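Local atomic coordinates of putative glutaryl-CoA dehydrogenase (Thermus thermophilus, PDB entry 2EBA), a protein that belongs to the acyl-CoA dehydrogenase family of flavoproteins and binds flavin-adenine dinucleotide. Residues A[35-39]-A[40-44]; A[111-114]-A[115-119]. All coordinates share one frame; numbering follows the deposited sequence.

Contact 1: A[35-39]-A[40-44]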
loop_
_atom_site.group_PDB
_atom_site.type_symbol
_atom_site.label_atom_id
_atom_site.label_comp_id
_atom_site.label_asym_id
_atom_site.label_seq_id
_atom_site.Cartn_x
_atom_site.Cartn_y
_atom_site.Cartn_z
ATOM N N ARG A 35 -10.448 -21.917 21.159
ATOM C CA ARG A 35 -9.127 -21.551 21.670
ATOM C C ARG A 35 -8.364 -22.829 21.934
ATOM O O ARG A 35 -7.450 -23.187 21.193
ATOM C CB ARG A 35 -9.220 -20.790 22.987
ATOM C CG ARG A 35 -8.899 -19.318 22.907
ATOM C CD ARG A 35 -10.156 -18.477 23.022
ATOM N NE ARG A 35 -9.945 -17.340 23.911
ATOM C CZ ARG A 35 -10.918 -16.561 24.379
ATOM N NH1 ARG A 35 -12.182 -16.799 24.041
ATOM N NH2 ARG A 35 -10.621 -15.548 25.187
ATOM N N ASP A 36 -8.747 -23.527 22.997
ATOM C CA ASP A 36 -8.107 -24.769 23.376
ATOM C C ASP A 36 -7.846 -25.709 22.203
ATOM O O ASP A 36 -6.737 -26.216 22.064
ATOM C CB ASP A 36 -8.949 -25.453 24.436
ATOM C CG ASP A 36 -9.226 -24.537 25.617
ATOM O OD1 ASP A 36 -8.530 -23.498 25.731
ATOM O OD2 ASP A 36 -10.121 -24.826 26.430
ATOM N N TRP A 37 -8.829 -25.952 21.355
ATOM C CA TRP A 37 -8.577 -26.859 20.251
ATOM C C TRP A 37 -7.481 -26.349 19.292
ATOM O O TRP A 37 -6.629 -27.137 18.867
ATOM C CB TRP A 37 -9.864 -27.126 19.479
ATOM C CG TRP A 37 -10.963 -27.748 20.294
ATOM C CD1 TRP A 37 -10.843 -28.544 21.419
ATOM C CD2 TRP A 37 -12.363 -27.707 19.990
ATOM N NE1 TRP A 37 -12.085 -28.993 21.816
ATOM C CE2 TRP A 37 -13.034 -28.498 20.956
ATOM C CE3 TRP A 37 -13.121 -27.082 18.985
ATOM C CZ2 TRP A 37 -14.427 -28.673 20.949
ATOM C CZ3 TRP A 37 -14.496 -27.256 18.981
ATOM C CH2 TRP A 37 -15.135 -28.042 19.958
ATOM N N TRP A 38 -7.498 -25.054 18.953
ATOM C CA TRP A 38 -6.498 -24.472 18.054
ATOM C C TRP A 38 -5.144 -24.644 18.766
ATOM O O TRP A 38 -4.160 -25.122 18.180
ATOM C CB TRP A 38 -6.782 -22.987 17.838
ATOM C CG TRP A 38 -5.988 -22.381 16.755
ATOM C CD1 TRP A 38 -6.303 -22.352 15.423
ATOM C CD2 TRP A 38 -4.678 -21.824 16.867
ATOM N NE1 TRP A 38 -5.269 -21.808 14.697
ATOM C CE2 TRP A 38 -4.251 -21.476 15.560
ATOM C CE3 TRP A 38 -3.806 -21.590 17.946
ATOM C CZ2 TRP A 38 -3.000 -20.916 15.295
ATOM C CZ3 TRP A 38 -2.564 -21.030 17.690
ATOM C CH2 TRP A 38 -2.173 -20.699 16.369
ATOM N N GLU A 39 -5.138 -24.262 20.042
ATOM C CA GLU A 39 -3.963 -24.339 20.899
ATOM C C GLU A 39 -3.353 -25.742 20.933
ATOM O O GLU A 39 -2.154 -25.889 20.696
ATOM C CB GLU A 39 -4.366 -23.935 22.298
ATOM C CG GLU A 39 -3.450 -23.031 23.011
ATOM C CD GLU A 39 -4.103 -22.462 24.249
ATOM O OE1 GLU A 39 -5.231 -21.904 24.097
ATOM O OE2 GLU A 39 -3.493 -22.558 25.334
ATOM N N GLU A 40 -4.146 -26.770 21.256
ATOM C CA GLU A 40 -3.582 -28.117 21.292
ATOM C C GLU A 40 -3.527 -28.727 19.896
ATOM O O GLU A 40 -3.166 -29.879 19.724
ATOM C CB GLU A 40 -4.342 -29.018 22.276
ATOM C CG GLU A 40 -5.850 -28.978 22.188
ATOM C CD GLU A 40 -6.479 -28.947 23.567
ATOM O OE1 GLU A 40 -6.068 -28.099 24.388
ATOM O OE2 GLU A 40 -7.381 -29.760 23.835
ATOM N N GLY A 41 -3.877 -27.930 18.900
ATOM C CA GLY A 41 -3.823 -28.395 17.532
ATOM C C GLY A 41 -4.667 -29.606 17.210
ATOM O O GLY A 41 -4.194 -30.544 16.578
ATOM N N VAL A 42 -5.922 -29.596 17.628
ATOM C CA VAL A 42 -6.792 -30.711 17.325
ATOM C C VAL A 42 -8.080 -30.275 16.635
ATOM O O VAL A 42 -8.576 -29.175 16.862
ATOM C CB VAL A 42 -7.142 -31.497 18.609
ATOM C CG1 VAL A 42 -7.879 -30.595 19.601
ATOM C CG2 VAL A 42 -7.972 -32.733 18.252
ATOM N N PHE A 43 -8.596 -31.142 15.770
ATOM C CA PHE A 43 -9.847 -30.887 15.077
ATOM C C PHE A 43 -10.907 -31.645 15.850
ATOM O O PHE A 43 -10.746 -32.826 16.145
ATOM C CB PHE A 43 -9.830 -31.402 13.636
ATOM C CG PHE A 43 -11.117 -31.142 12.898
ATOM C CD1 PHE A 43 -11.356 -29.903 12.332
ATOM C CD2 PHE A 43 -12.118 -32.104 12.841
ATOM C CE1 PHE A 43 -12.569 -29.611 11.724
ATOM C CE2 PHE A 43 -13.348 -31.820 12.231
ATOM C CZ PHE A 43 -13.567 -30.567 11.673
ATOM N N PRO A 44 -12.015 -30.974 16.180
ATOM C CA PRO A 44 -13.120 -31.580 16.928
ATOM C C PRO A 44 -13.992 -32.511 16.101
ATOM O O PRO A 44 -15.030 -32.099 15.592
ATOM C CB PRO A 44 -13.883 -30.368 17.432
ATOM C CG PRO A 44 -13.702 -29.396 16.288
ATOM C CD PRO A 44 -12.249 -29.535 15.964
#
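Trp37 and Pro44 meet at the point where helix 31-39 gives way to the following loop. The apolar contacts centre on the indole. Pro44 sets CB and CG over one face of it, the two side chains crossing at about a right angle. CB of Pro44 stands 3.6 Å from the centroid of the six-membered ring of Trp37, only 12° off the normal, which makes a CH-pi contact. CG of Pro44 sits beside it, toward the CE3-CZ3 side of the Trp37 ring. The indole reaches this place because its CG is anti to the carbonyl carbon (chi1 -60°). Val42 adds its CG1 branch, 4.0 Å from CB of Trp37, at an oblique angle to the ring. His33 and His46 also meet the indole with their rings.

The backbone bonds close the helix. Glu40 N bonds to Asp36 O at 2.8 Å and is nearly straight. Val42 N reaches back five residues to Trp37 O, also at 2.8 Å. Gly41 N bonds to Trp38 O at 2.9 Å, but the donor lies above the carbonyl plane and the bond is bent to 138°. Arg208 takes up Glu39 O and, more weakly, Trp38 O.

Acidic side chains cluster at the helix end. Glu40 has CG between its backbone N and carbonyl carbon and bends at chi2, which folds it back over the last turn. Its OE1 comes 3.1 Å from Asp36 O. Both atoms are acceptors, so this is a close approach without a hydrogen bond. Glu39 turns to a long, weak ion pair with Arg203 of the second subunit.

Gly41 has positive phi and is the first residue to leave helical geometry. With the 6→1 bond from Val42 N to Trp37 O and the 5→2 bond from Gly41 N to Trp38 O, this is a Schellman motif, and the Trp37-Val42 apolar contact spans it.

Contact 2: A[111-114]-A[115-119]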
loop_
_atom_site.group_PDB
_atom_site.type_symbol
_atom_site.label_atom_id
_atom_site.label_comp_id
_atom_site.label_asym_id
_atom_site.label_seq_id
_atom_site.Cartn_x
_atom_site.Cartn_y
_atom_site.Cartn_z
ATOM N N GLU A 111 -23.537 -45.522 -9.283
ATOM C CA GLU A 111 -23.188 -46.445 -8.211
ATOM C C GLU A 111 -22.379 -45.720 -7.140
ATOM O O GLU A 111 -22.628 -45.875 -5.947
ATOM C CB GLU A 111 -22.381 -47.615 -8.789
ATOM C CG GLU A 111 -22.021 -48.709 -7.788
ATOM C CD GLU A 111 -21.057 -49.733 -8.371
ATOM O OE1 GLU A 111 -20.589 -49.518 -9.511
ATOM O OE2 GLU A 111 -20.757 -50.742 -7.693
ATOM N N GLN A 112 -21.410 -44.922 -7.575
ATOM C CA GLN A 112 -20.570 -44.175 -6.645
ATOM C C GLN A 112 -21.397 -43.117 -5.930
ATOM O O GLN A 112 -21.177 -42.836 -4.754
ATOM C CB GLN A 112 -19.399 -43.515 -7.387
ATOM C CG GLN A 112 -18.543 -44.504 -8.162
ATOM C CD GLN A 112 -17.519 -43.844 -9.067
ATOM O OE1 GLN A 112 -17.796 -42.840 -9.717
ATOM N NE2 GLN A 112 -16.333 -44.423 -9.128
ATOM N N LYS A 113 -22.364 -42.545 -6.639
ATOM C CA LYS A 113 -23.210 -41.519 -6.050
ATOM C C LYS A 113 -24.127 -42.068 -4.970
ATOM O O LYS A 113 -24.205 -41.507 -3.877
ATOM C CB LYS A 113 -24.029 -40.817 -7.134
ATOM C CG LYS A 113 -23.193 -39.905 -8.012
ATOM C CD LYS A 113 -24.042 -39.084 -8.974
ATOM C CE LYS A 113 -24.719 -39.937 -10.041
ATOM N NZ LYS A 113 -25.523 -39.105 -10.989
ATOM N N ARG A 114 -24.818 -43.167 -5.268
ATOM C CA ARG A 114 -25.723 -43.782 -4.300
ATOM C C ARG A 114 -24.956 -44.382 -3.126
ATOM O O ARG A 114 -25.432 -44.413 -1.996
ATOM C CB ARG A 114 -26.529 -44.905 -4.945
ATOM C CG ARG A 114 -27.406 -44.523 -6.118
ATOM C CD ARG A 114 -28.529 -45.558 -6.227
ATOM N NE ARG A 114 -29.029 -45.768 -7.587
ATOM C CZ ARG A 114 -29.469 -44.805 -8.392
ATOM N NH1 ARG A 114 -29.906 -45.116 -9.607
ATOM N NH2 ARG A 114 -29.468 -43.536 -7.990
ATOM N N GLU A 115 -23.759 -44.861 -3.415
ATOM C CA GLU A 115 -22.912 -45.497 -2.424
ATOM C C GLU A 115 -22.239 -44.547 -1.420
ATOM O O GLU A 115 -22.225 -44.807 -0.217
ATOM C CB GLU A 115 -21.851 -46.311 -3.170
ATOM C CG GLU A 115 -20.943 -47.171 -2.320
ATOM C CD GLU A 115 -19.846 -47.814 -3.154
ATOM O OE1 GLU A 115 -19.054 -48.595 -2.578
ATOM O OE2 GLU A 115 -19.774 -47.536 -4.381
ATOM N N PHE A 116 -21.702 -43.439 -1.909
ATOM C CA PHE A 116 -20.999 -42.524 -1.026
ATOM C C PHE A 116 -21.706 -41.273 -0.534
ATOM O O PHE A 116 -21.686 -40.979 0.667
ATOM C CB PHE A 116 -19.682 -42.122 -1.679
ATOM C CG PHE A 116 -18.797 -43.289 -1.999
ATOM C CD1 PHE A 116 -18.387 -44.155 -0.996
ATOM C CD2 PHE A 116 -18.387 -43.534 -3.301
ATOM C CE1 PHE A 116 -17.587 -45.244 -1.280
ATOM C CE2 PHE A 116 -17.582 -44.625 -3.590
ATOM C CZ PHE A 116 -17.183 -45.479 -2.576
ATOM N N LEU A 117 -22.334 -40.548 -1.450
ATOM C CA LEU A 117 -22.985 -39.292 -1.106
ATOM C C LEU A 117 -23.829 -39.255 0.170
ATOM O O LEU A 117 -23.715 -38.308 0.952
ATOM C CB LEU A 117 -23.786 -38.770 -2.310
ATOM C CG LEU A 117 -22.913 -38.404 -3.526
ATOM C CD1 LEU A 117 -23.752 -37.823 -4.664
ATOM C CD2 LEU A 117 -21.857 -37.407 -3.094
ATOM N N PRO A 118 -24.670 -40.283 0.412
ATOM C CA PRO A 118 -25.483 -40.254 1.632
ATOM C C PRO A 118 -24.683 -40.417 2.914
ATOM O O PRO A 118 -25.022 -39.825 3.937
ATOM C CB PRO A 118 -26.467 -41.397 1.417
ATOM C CG PRO A 118 -26.607 -41.436 -0.063
ATOM C CD PRO A 118 -25.175 -41.315 -0.506
ATOM N N LYS A 119 -23.630 -41.225 2.862
ATOM C CA LYS A 119 -22.790 -41.448 4.028
ATOM C C LYS A 119 -21.967 -40.209 4.320
ATOM O O LYS A 119 -21.726 -39.874 5.474
ATOM C CB LYS A 119 -21.869 -42.643 3.795
ATOM C CG LYS A 119 -22.620 -43.948 3.659
ATOM C CD LYS A 119 -21.679 -45.128 3.580
ATOM C CE LYS A 119 -22.455 -46.445 3.445
ATOM N NZ LYS A 119 -23.340 -46.456 2.233
#
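Lys113 and Leu117 lie side by side on helix 110-121 and point the same way. CD1 of Leu117 rests 3.9 Å from CB of Lys113, against the aliphatic base of the lysine. The lysine chain bends at chi3 (-68°), and its NZ forms a salt bridge with Glu110. Leu117 also packs on Ile104 and Tyr105 of helix 87-107.

Next to Leu117 along the chain, Phe116 sits obliquely to the carbonyl of Gln112, with CD2 3.2 Å from Gln112 O. The same oxygen accepts Phe116 N at 3.0 Å. CD of the neighbouring Glu115 lies over one face of the phenyl ring, toward its rim. Glu115 and Glu111 both extend their chains, and their OE2 atoms stand 4.7 Å apart.

Pro118 brings CD to 3.4 Å from Arg114 O. Its nitrogen carries no hydrogen, so that carbonyl receives no helical N-H from it. The preceding bond, Leu117 N to Lys113 O, is weak.

The chemistry implies a helix kinked at Pro118, with Gln112, Phe116 and Leu117 buried and Glu111 and Arg114 exposed. Lys119 N makes no bond to Glu115 O; Lys119 NZ supplies a donor there instead, in the carbonyl plane. Separately, the two nearby carboxylates would probably disfavour each other's ionisation.

From the N terminus, the chain first reaches contact 1, where helix 31-39 ends and turns into the loop toward helix 48-54. It then runs through helices 72-85 and 87-107 before contact 2 on helix 110-121. The two are in series. They neither nest nor cross, and each joins adjoining segments without closing a long loop. The centres of contact 1 and contact 2 are about 31 Å apart. The nearest atoms of contact 1 and contact 2 are about 13 Å apart, so the two do not touch. Helix 87-107 is a shared neighbour: Phe43 and Pro44 of contact 1 pack on it, as do Phe116 and Leu117 of contact 2. Contact 2 also reaches strand 184-190, while contact 1 touches helix 351-361 and the second subunit.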